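Local coordinates for UPF0678 fatty acid-binding protein-like protein ERS007657_00996 (Mycobacterium tuberculosis, PDB 6R3W), which binds heme b in the surface cleft of a beta-barrel and probably converts peroxynitrite to nitrate, detoxifying reactive nitrogen species, at residues V39-A42 against F48-Y51; Q10-L15 against G69-C74; L81-P86 against L128-R133. One frame throughout, in Å; residues are numbered along the deposited sequence. Where two conformers were deposited one is given.

Contact 1 of 3, residues V39-A42 against F48-Y51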
loop_
_atom_site.group_PDB
_atom_site.type_symbol
_atom_site.label_atom_id
_atom_site.label_comp_id
_atom_site.label_asym_id
_atom_site.label_seq_id
_atom_site.Cartn_x
_atom_site.Cartn_y
_atom_site.Cartn_z
ATOM N N VAL A 39 -2.679 -5.310 -8.224
ATOM C CA VAL A 39 -3.428 -4.298 -7.452
ATOM C C VAL A 39 -4.596 -3.787 -8.292
ATOM O O VAL A 39 -4.441 -3.622 -9.513
ATOM C CB VAL A 39 -2.490 -3.165 -7.044
ATOM C CG1 VAL A 39 -3.241 -1.882 -6.768
ATOM C CG2 VAL A 39 -1.613 -3.586 -5.876
ATOM N N VAL A 40 -5.715 -3.546 -7.646
ATOM C CA VAL A 40 -6.843 -2.835 -8.293
ATOM C C VAL A 40 -7.248 -1.667 -7.415
ATOM O O VAL A 40 -7.514 -1.873 -6.223
ATOM C CB VAL A 40 -8.038 -3.762 -8.568
ATOM C CG1 VAL A 40 -9.168 -2.990 -9.213
ATOM C CG2 VAL A 40 -7.658 -4.957 -9.417
ATOM N N PHE A 41 -7.364 -0.490 -8.019
ATOM C CA PHE A 41 -8.012 0.688 -7.416
ATOM C C PHE A 41 -9.309 0.964 -8.156
ATOM O O PHE A 41 -9.294 0.981 -9.407
ATOM C CB PHE A 41 -7.127 1.922 -7.511
ATOM C CG PHE A 41 -5.947 1.942 -6.583
ATOM C CD1 PHE A 41 -6.097 2.304 -5.256
ATOM C CD2 PHE A 41 -4.663 1.712 -7.063
ATOM C CE1 PHE A 41 -4.993 2.387 -4.414
ATOM C CE2 PHE A 41 -3.567 1.786 -6.217
ATOM C CZ PHE A 41 -3.730 2.158 -4.906
ATOM N N ALA A 42 -10.390 1.156 -7.418
ATOM C CA ALA A 42 -11.700 1.477 -7.998
ATOM C C ALA A 42 -12.434 2.442 -7.055
ATOM O O ALA A 42 -11.839 2.898 -6.081
ATOM C CB ALA A 42 -12.470 0.211 -8.241
ATOM N N PHE A 48 -13.417 8.087 -1.483
ATOM C CA PHE A 48 -12.396 7.058 -1.214
ATOM C C PHE A 48 -12.268 6.172 -2.437
ATOM O O PHE A 48 -13.256 5.987 -3.189
ATOM C CB PHE A 48 -12.764 6.222 0.027
ATOM C CG PHE A 48 -14.048 5.425 -0.074
ATOM C CD1 PHE A 48 -14.072 4.144 -0.619
ATOM C CD2 PHE A 48 -15.222 5.932 0.443
ATOM C CE1 PHE A 48 -15.250 3.419 -0.684
ATOM C CE2 PHE A 48 -16.390 5.193 0.406
ATOM C CZ PHE A 48 -16.408 3.949 -0.169
ATOM N N LEU A 49 -11.081 5.629 -2.610
ATOM C CA LEU A 49 -10.824 4.514 -3.530
ATOM C C LEU A 49 -10.956 3.204 -2.761
ATOM O O LEU A 49 -10.511 3.122 -1.602
ATOM C CB LEU A 49 -9.419 4.626 -4.136
ATOM C CG LEU A 49 -9.127 5.892 -4.913
ATOM C CD1 LEU A 49 -7.695 5.886 -5.405
ATOM C CD2 LEU A 49 -10.091 6.067 -6.066
ATOM N N THR A 50 -11.491 2.183 -3.407
ATOM C CA THR A 50 -11.324 0.797 -2.974
ATOM C C THR A 50 -9.969 0.314 -3.464
ATOM O O THR A 50 -9.525 0.728 -4.556
ATOM C CB THR A 50 -12.467 -0.092 -3.461
ATOM O OG1 THR A 50 -12.417 -0.152 -4.895
ATOM C CG2 THR A 50 -13.814 0.427 -3.024
ATOM N N TYR A 51 -9.353 -0.580 -2.709
ATOM C CA TYR A 51 -7.989 -1.057 -2.985
ATOM C C TYR A 51 -7.874 -2.511 -2.587
ATOM O O TYR A 51 -8.214 -2.864 -1.453
ATOM C CB TYR A 51 -6.971 -0.208 -2.241
ATOM C CG TYR A 51 -5.577 -0.784 -2.158
ATOM C CD1 TYR A 51 -4.732 -0.848 -3.256
ATOM C CD2 TYR A 51 -5.145 -1.375 -0.987
ATOM C CE1 TYR A 51 -3.475 -1.413 -3.157
ATOM C CE2 TYR A 51 -3.879 -1.916 -0.864
ATOM C CZ TYR A 51 -3.038 -1.931 -1.952
ATOM O OH TYR A 51 -1.792 -2.502 -1.857
HETATM O O HOH W 1 -10.415 -2.056 -5.711
#

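Contact 2 of 3, residues Q10-L15 against G69-C74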
loop_
_atom_site.group_PDB
_atom_site.type_symbol
_atom_site.label_atom_id
_atom_site.label_comp_id
_atom_site.label_asym_id
_atom_site.label_seq_id
_atom_site.Cartn_x
_atom_site.Cartn_y
_atom_site.Cartn_z
ATOM N N GLN A 10 -10.123 13.811 -7.407
ATOM C CA GLN A 10 -9.638 14.251 -8.750
ATOM C C GLN A 10 -8.120 14.007 -8.891
ATOM O O GLN A 10 -7.698 13.472 -9.937
ATOM C CB GLN A 10 -10.008 15.722 -8.966
ATOM C CG GLN A 10 -9.583 16.292 -10.313
ATOM C CD GLN A 10 -10.250 15.645 -11.505
ATOM O OE1 GLN A 10 -11.399 15.163 -11.441
ATOM N NE2 GLN A 10 -9.592 15.749 -12.651
ATOM N N ALA A 11 -7.330 14.447 -7.940
ATOM C CA ALA A 11 -5.857 14.349 -8.059
ATOM C C ALA A 11 -5.434 12.881 -8.206
ATOM O O ALA A 11 -4.358 12.631 -8.758
ATOM C CB ALA A 11 -5.187 14.981 -6.866
ATOM N N LEU A 12 -6.170 11.975 -7.581
ATOM C CA LEU A 12 -5.796 10.545 -7.505
ATOM C C LEU A 12 -6.470 9.734 -8.622
ATOM O O LEU A 12 -6.303 8.505 -8.639
ATOM C CB LEU A 12 -6.131 9.987 -6.129
ATOM C CG LEU A 12 -5.425 10.682 -4.955
ATOM C CD1 LEU A 12 -5.727 9.982 -3.658
ATOM C CD2 LEU A 12 -3.919 10.749 -5.176
ATOM N N SER A 13 -7.135 10.393 -9.575
ATOM C CA SER A 13 -7.800 9.648 -10.671
ATOM C C SER A 13 -6.802 8.753 -11.418
ATOM O O SER A 13 -7.185 7.653 -11.836
ATOM C CB SER A 13 -8.590 10.571 -11.595
ATOM O OG SER A 13 -7.751 11.420 -12.373
ATOM N N PRO A 14 -5.501 9.119 -11.571
ATOM C CA PRO A 14 -4.584 8.226 -12.280
ATOM C C PRO A 14 -4.376 6.858 -11.591
ATOM O O PRO A 14 -3.863 5.957 -12.225
ATOM C CB PRO A 14 -3.264 9.024 -12.323
ATOM C CG PRO A 14 -3.733 10.465 -12.366
ATOM C CD PRO A 14 -4.899 10.469 -11.389
ATOM N N LEU A 15 -4.713 6.737 -10.317
ATOM C CA LEU A 15 -4.543 5.444 -9.622
ATOM C C LEU A 15 -5.587 4.436 -10.115
ATOM O O LEU A 15 -5.352 3.226 -10.006
ATOM C CB LEU A 15 -4.656 5.644 -8.107
ATOM C CG LEU A 15 -3.393 6.085 -7.365
ATOM C CD1 LEU A 15 -2.909 7.447 -7.833
ATOM C CD2 LEU A 15 -3.652 6.087 -5.860
ATOM N N GLY A 69 -8.776 -2.843 1.443
ATOM C CA GLY A 69 -9.376 -1.739 2.176
ATOM C C GLY A 69 -9.577 -0.545 1.306
ATOM O O GLY A 69 -10.089 -0.705 0.171
ATOM N N TYR A 70 -9.301 0.631 1.844
ATOM C CA TYR A 70 -9.782 1.903 1.287
ATOM C C TYR A 70 -8.698 2.959 1.412
ATOM O O TYR A 70 -7.990 3.011 2.423
ATOM C CB TYR A 70 -11.064 2.336 1.996
ATOM C CG TYR A 70 -12.099 1.250 2.040
ATOM C CD1 TYR A 70 -12.920 1.003 0.951
ATOM C CD2 TYR A 70 -12.230 0.426 3.141
ATOM C CE1 TYR A 70 -13.806 -0.063 0.936
ATOM C CE2 TYR A 70 -13.141 -0.612 3.164
ATOM C CZ TYR A 70 -13.924 -0.863 2.062
ATOM O OH TYR A 70 -14.824 -1.893 2.114
ATOM N N LEU A 71 -8.606 3.813 0.406
ATOM C CA LEU A 71 -7.782 5.029 0.452
ATOM C C LEU A 71 -8.733 6.221 0.464
ATOM O O LEU A 71 -9.322 6.533 -0.566
ATOM C CB LEU A 71 -6.827 5.038 -0.738
ATOM C CG LEU A 71 -5.807 6.180 -0.762
ATOM C CD1 LEU A 71 -4.947 6.214 0.486
ATOM C CD2 LEU A 71 -4.932 6.083 -1.988
ATOM N N ARG A 72 -8.904 6.820 1.625
ATOM C CA ARG A 72 -9.798 7.973 1.841
ATOM C C ARG A 72 -9.014 9.254 1.580
ATOM O O ARG A 72 -7.854 9.362 2.012
ATOM C CB ARG A 72 -10.304 7.987 3.288
ATOM C CG ARG A 72 -11.242 6.847 3.625
ATOM C CD ARG A 72 -11.317 6.504 5.109
ATOM N NE ARG A 72 -11.435 7.665 5.979
ATOM C CZ ARG A 72 -12.567 8.265 6.338
ATOM N NH1 ARG A 72 -13.740 7.891 5.827
ATOM N NH2 ARG A 72 -12.506 9.281 7.168
ATOM N N VAL A 73 -9.668 10.244 1.006
ATOM C CA VAL A 73 -9.115 11.610 0.972
ATOM C C VAL A 73 -9.761 12.411 2.107
ATOM O O VAL A 73 -10.985 12.566 2.117
ATOM C CB VAL A 73 -9.293 12.248 -0.414
ATOM C CG1 VAL A 73 -8.965 13.729 -0.387
ATOM C CG2 VAL A 73 -8.443 11.535 -1.443
ATOM N N CYS A 74 -8.933 12.845 3.061
ATOM C CA CYS A 74 -9.350 13.580 4.283
ATOM C C CYS A 74 -9.219 15.085 3.993
ATOM O O CYS A 74 -8.429 15.783 4.670
ATOM C CB CYS A 74 -8.582 13.096 5.542
ATOM S SG CYS A 74 -6.872 12.523 5.238
#

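Contact 3 of 3, residues L81-P86 against L128-R133. With HEM (protoporphyrin IX containing Fe), chain B.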
loop_
_atom_site.group_PDB
_atom_site.type_symbol
_atom_site.label_atom_id
_atom_site.label_comp_id
_atom_site.label_asym_id
_atom_site.label_seq_id
_atom_site.Cartn_x
_atom_site.Cartn_y
_atom_site.Cartn_z
ATOM N N LEU A 81 -5.210 5.597 4.676
ATOM C CA LEU A 81 -5.192 4.245 4.071
ATOM C C LEU A 81 -5.587 3.252 5.154
ATOM O O LEU A 81 -4.931 3.200 6.190
ATOM C CB LEU A 81 -3.800 3.941 3.516
ATOM C CG LEU A 81 -3.609 2.550 2.916
ATOM C CD1 LEU A 81 -4.495 2.343 1.681
ATOM C CD2 LEU A 81 -2.148 2.337 2.557
ATOM N N VAL A 82 -6.686 2.555 4.924
ATOM C CA VAL A 82 -7.353 1.710 5.926
ATOM C C VAL A 82 -7.345 0.275 5.418
ATOM O O VAL A 82 -7.964 0.028 4.376
ATOM C CB VAL A 82 -8.785 2.211 6.142
ATOM C CG1 VAL A 82 -9.495 1.426 7.227
ATOM C CG2 VAL A 82 -8.837 3.700 6.450
ATOM N N LEU A 83 -6.617 -0.618 6.079
ATOM C CA LEU A 83 -6.349 -1.964 5.510
ATOM C C LEU A 83 -6.558 -3.071 6.534
ATOM O O LEU A 83 -6.223 -2.924 7.716
ATOM C CB LEU A 83 -4.921 -2.064 4.993
ATOM C CG LEU A 83 -4.551 -1.163 3.821
ATOM C CD1 LEU A 83 -3.073 -1.320 3.517
ATOM C CD2 LEU A 83 -5.407 -1.454 2.601
ATOM N N ALA A 84 -7.032 -4.201 6.023
ATOM C CA ALA A 84 -7.009 -5.520 6.671
ATOM C C ALA A 84 -5.961 -6.404 6.007
ATOM O O ALA A 84 -5.799 -6.349 4.758
ATOM C CB ALA A 84 -8.367 -6.150 6.576
ATOM N N HIS A 85 -5.314 -7.222 6.808
ATOM C CA HIS A 85 -4.301 -8.214 6.390
ATOM C C HIS A 85 -4.714 -9.592 6.860
ATOM O O HIS A 85 -5.159 -9.777 8.011
ATOM C CB HIS A 85 -2.931 -7.875 6.987
ATOM C CG HIS A 85 -2.414 -6.537 6.592
ATOM N ND1 HIS A 85 -1.582 -6.377 5.512
ATOM C CD2 HIS A 85 -2.572 -5.323 7.150
ATOM C CE1 HIS A 85 -1.310 -5.093 5.374
ATOM N NE2 HIS A 85 -1.909 -4.432 6.355
ATOM N N PRO A 86 -4.478 -10.627 6.036
ATOM C CA PRO A 86 -4.903 -11.977 6.379
ATOM C C PRO A 86 -4.028 -12.620 7.458
ATOM O O PRO A 86 -4.386 -13.685 7.941
ATOM C CB PRO A 86 -4.768 -12.732 5.042
ATOM C CG PRO A 86 -3.656 -11.993 4.329
ATOM C CD PRO A 86 -3.903 -10.539 4.678
ATOM N N LEU A 128 4.239 0.958 10.375
ATOM C CA LEU A 128 4.377 0.790 8.917
ATOM C C LEU A 128 4.399 2.157 8.259
ATOM O O LEU A 128 3.551 3.002 8.608
ATOM C CB LEU A 128 3.210 -0.042 8.384
ATOM C CG LEU A 128 3.166 -1.478 8.885
ATOM C CD1 LEU A 128 1.785 -2.087 8.691
ATOM C CD2 LEU A 128 4.235 -2.328 8.232
ATOM N N ASP A 129 5.353 2.350 7.362
ATOM C CA ASP A 129 5.459 3.557 6.529
ATOM C C ASP A 129 5.397 3.130 5.068
ATOM O O ASP A 129 6.040 2.130 4.704
ATOM C CB ASP A 129 6.787 4.290 6.734
ATOM C CG ASP A 129 7.006 5.001 8.064
ATOM O OD1 ASP A 129 6.269 4.743 9.029
ATOM O OD2 ASP A 129 7.994 5.771 8.128
ATOM N N ARG A 130 4.654 3.863 4.265
ATOM C CA ARG A 130 4.564 3.635 2.805
ATOM C C ARG A 130 4.917 4.917 2.045
ATOM O O ARG A 130 4.383 5.992 2.368
ATOM C CB ARG A 130 3.164 3.155 2.442
ATOM C CG ARG A 130 2.848 1.745 2.929
ATOM C CD ARG A 130 1.395 1.404 2.694
ATOM N NE ARG A 130 0.995 0.193 3.386
ATOM C CZ ARG A 130 0.598 -0.929 2.809
ATOM N NH1 ARG A 130 0.571 -1.057 1.486
ATOM N NH2 ARG A 130 0.253 -1.947 3.558
ATOM N N SER A 131 5.729 4.756 1.010
ATOM C CA SER A 131 6.047 5.795 0.015
ATOM C C SER A 131 5.637 5.281 -1.371
ATOM O O SER A 131 6.194 4.294 -1.802
ATOM C CB SER A 131 7.512 6.132 0.083
ATOM O OG SER A 131 7.836 7.154 -0.830
ATOM N N TYR A 132 4.654 5.916 -1.986
ATOM C CA TYR A 132 4.129 5.493 -3.302
ATOM C C TYR A 132 4.437 6.608 -4.322
ATOM O O TYR A 132 4.282 7.829 -4.001
ATOM C CB TYR A 132 2.638 5.112 -3.196
ATOM C CG TYR A 132 2.348 3.698 -2.708
ATOM C CD1 TYR A 132 1.688 2.772 -3.511
ATOM C CD2 TYR A 132 2.690 3.296 -1.428
ATOM C CE1 TYR A 132 1.461 1.468 -3.083
ATOM C CE2 TYR A 132 2.523 1.981 -1.007
ATOM C CZ TYR A 132 1.881 1.069 -1.824
ATOM O OH TYR A 132 1.669 -0.200 -1.369
ATOM N N ARG A 133 4.782 6.193 -5.521
ATOM C CA ARG A 133 4.978 7.098 -6.660
ATOM C C ARG A 133 4.203 6.550 -7.850
ATOM O O ARG A 133 4.416 5.395 -8.209
ATOM C CB ARG A 133 6.472 7.223 -6.970
ATOM C CG ARG A 133 6.791 8.126 -8.152
ATOM C CD ARG A 133 8.252 7.964 -8.522
ATOM N NE ARG A 133 8.613 8.719 -9.701
ATOM C CZ ARG A 133 9.065 9.954 -9.676
ATOM N NH1 ARG A 133 9.106 10.619 -8.531
ATOM N NH2 ARG A 133 9.289 10.586 -10.810
HETATM C CHA HEM B . 7.643 -11.911 6.951
HETATM C CHB HEM B . 6.255 -11.458 2.375
HETATM C CHC HEM B . 3.694 -7.469 3.503
HETATM C CHD HEM B . 4.711 -8.237 8.195
HETATM C C1A HEM B . 7.473 -12.121 5.607
HETATM C C2A HEM B . 7.996 -13.254 4.893
HETATM C C3A HEM B . 7.593 -13.121 3.612
HETATM C C4A HEM B . 6.846 -11.917 3.522
HETATM C CMA HEM B . 7.845 -14.085 2.487
HETATM C CAA HEM B . 8.822 -14.374 5.479
HETATM C CBA HEM B . 8.021 -15.669 5.539
HETATM C CGA HEM B . 6.838 -15.507 6.432
HETATM O O1A HEM B . 5.692 -15.699 5.974
HETATM O O2A HEM B . 7.000 -15.229 7.638
HETATM C C1B HEM B . 5.477 -10.289 2.280
HETATM C C2B HEM B . 4.875 -9.837 1.066
HETATM C C3B HEM B . 4.178 -8.678 1.362
HETATM C C4B HEM B . 4.325 -8.485 2.812
HETATM C CMB HEM B . 4.985 -10.506 -0.284
HETATM C CAB HEM B . 3.431 -7.756 0.477
HETATM C CBB HEM B . 3.777 -7.569 -0.781
HETATM C C1C HEM B . 3.713 -7.358 4.895
HETATM C C2C HEM B . 3.011 -6.390 5.645
HETATM C C3C HEM B . 3.244 -6.656 6.969
HETATM C C4C HEM B . 4.190 -7.740 7.025
HETATM C CMC HEM B . 2.177 -5.303 5.049
HETATM C CAC HEM B . 2.644 -6.030 8.168
HETATM C CBC HEM B . 1.337 -5.754 8.246
HETATM C C1D HEM B . 5.646 -9.265 8.225
HETATM C C2D HEM B . 6.221 -9.785 9.473
HETATM C C3D HEM B . 7.017 -10.800 9.133
HETATM C C4D HEM B . 6.965 -10.908 7.660
HETATM C CMD HEM B . 5.901 -9.318 10.867
HETATM C CAD HEM B . 7.474 -11.872 10.082
HETATM C CBD HEM B . 8.829 -11.606 10.554
HETATM C CGD HEM B . 9.241 -12.678 11.567
HETATM O O1D HEM B . 8.664 -13.793 11.800
HETATM O O2D HEM B . 10.175 -12.409 12.185
HETATM N NA HEM B . 6.747 -11.329 4.731
HETATM N NB HEM B . 5.119 -9.464 3.284
HETATM N NC HEM B . 4.453 -8.145 5.738
HETATM N ND HEM B . 6.112 -9.979 7.149
HETATM FE FE HEM B . 5.690 -9.699 5.256
HETATM O O HOH W 2 3.974 -10.968 5.496
#

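Contact 1 of 3, residues V39-A42 against F48-Y51
Phe41 and Tyr51 sit opposite each other on neighbouring strands, and their rings meet at a slant. The CD1 corner of the tyrosine lies over one face of the phenylalanine ring, displaced toward its rim, and comes within 3.4 Å of Phe41 CE1. The two planes are turned 34° against each other, with the ring centroids 5.0 Å apart. The tyrosine reaches this place because its CG stands anti to the backbone N (chi1 166°). That torsion carries the ring along the phenylalanine and on to Val39, whose CG1 methyl rests against the ring edge, near its plane, 3.6 Å from Tyr51 CE1. On the other flank of Phe41, Leu49 crosses obliquely and brings its CD1 methyl to 3.9 Å from Phe41 CD1.

The backbone frame for these contacts is an antiparallel beta hairpin made of strands 33-42 and 48-57, part of the ten-stranded heme-binding barrel. Phe41 and Tyr51 form a non-hydrogen-bonded pair whose side chains lie in the barrel interior, where the tyrosine hydroxyl is hydrogen-bonded to Glu67. Ala42 and Thr50 form the hydrogen-bonded pair next to it and turn their side chains to the opposite face of the sheet. Ala42 N gives a nearly straight bond (161°) to Thr50 O at 3.0 Å. In return, Thr50 N approaches Ala42 O from above the carbonyl plane, 2.8 Å away.

On this outer face Thr50 OG1 is rotated to lie between its backbone N and carbonyl carbon, and a water bridges it to the partner strand. The water is hydrogen-bonded to Thr50 OG1 at 2.9 Å and donates to Val40 O at 3.0 Å.

Contact 2 of 3, residues Q10-L15 against G69-C74
Leu12 and Val73 meet through branches set by their first torsions. In Leu12, CG stands anti to the carbonyl carbon (chi1 -60°), and the side chain extends toward strand 63-73 with CD1 leading. In Val73, CG1 takes the position anti to the backbone N (chi1 169°), leaving CG2 as the methyl that faces the leucine. Leu71 offers its CD2 methyl to both leucines of the 3-10 segment.

The contact packs the short 3-10 segment 10-15 against the inner side of a strand of the antiparallel barrel, at the end away from the heme. Such a 3-10 turn ahead of the first strand, closing one end of the barrel, is also found in lipocalins, members of the same calycin clan. Here it is followed closely by the sequence Gly17 to Gly23, the GXWXGXG motif, and Trp19 of that motif hydrogen-bonds back to Leu15 O. The turn holds its own shape through bonds three residues apart, among them Leu15 N to Leu12 O at 2.9 Å.

The meeting surface is wholly aliphatic, and Tyr97 and Ile104 from other strands extend the packing round Leu12. Strand alternation sends Arg72 the other way, to a salt bridge with Glu80, while Cys74 just beyond is joined to Cys78 by a disulfide across the turn between two strands.

Leu15 and Leu71 cross at about a right angle, their CD2 methyls 4.1 Å apart. The tightest touch is between Leu12 CD1 and Val73 CG2, at 3.8 Å, and the same Leu12 methyl lies 4.3 Å from Leu71 CD2.

Contact 3 of 3, residues L81-P86 against L128-R133
Glu91 OE1 is gripped from both sides of this contact: Arg130 NH2 holds it in a salt bridge and His85 NE2 in a hydrogen bond. The arginine spans the barrel interior between strands 78-85 and 125-135, with its chain extended from CG to NE. Leu83 packs its CD1 methyl over one face of the guanidinium, toward the rim and 3.4 Å from Arg130 NH2, while Leu81 comes in at about a right angle and sets CD2 3.7 Å from Arg130 CD.

His85 meets the guanidinium edge to edge, CE1 4.0 Å from Arg130 NH2 and the planes 36° apart. Its ring is fixed at the other nitrogen too, ND1 bonding to His65. Over the centre of one ring face sits the vinyl carbon CBC of the heme, and His85 CE1 is 3.5 Å from the heme methyl CMC. Leu128, like His85 a residue lining the heme pocket, touches CBC with its CD1 at 3.7 Å.

Glu67, Glu91 and Glu93 each salt-bridge one nitrogen of the buried guanidinium, which would favour its charged form; the cluster may carry net negative charge unless a carboxylate is protonated.

How the contacts relate
All three contacts belong to one closed antiparallel barrel. Contact 1 is nested along the chain within the loop closed by contact 2, and contact 3 follows both. The centres of contacts 1 and 2 lie about 8 Å apart, those of contacts 1 and 3 about 12 Å, and those of contacts 2 and 3 about 13 Å. Strands 48-57, 63-73 and 78-85 are consecutive neighbours in the sheet, and backbone bonds such as Leu49 N to Leu71 O and Val82 N to Tyr70 O connect the three sites. Inside, Tyr51 packs on Leu83. The barrel thus runs from the closed end at contact 2, through a packed interior, to the heme beside contact 3.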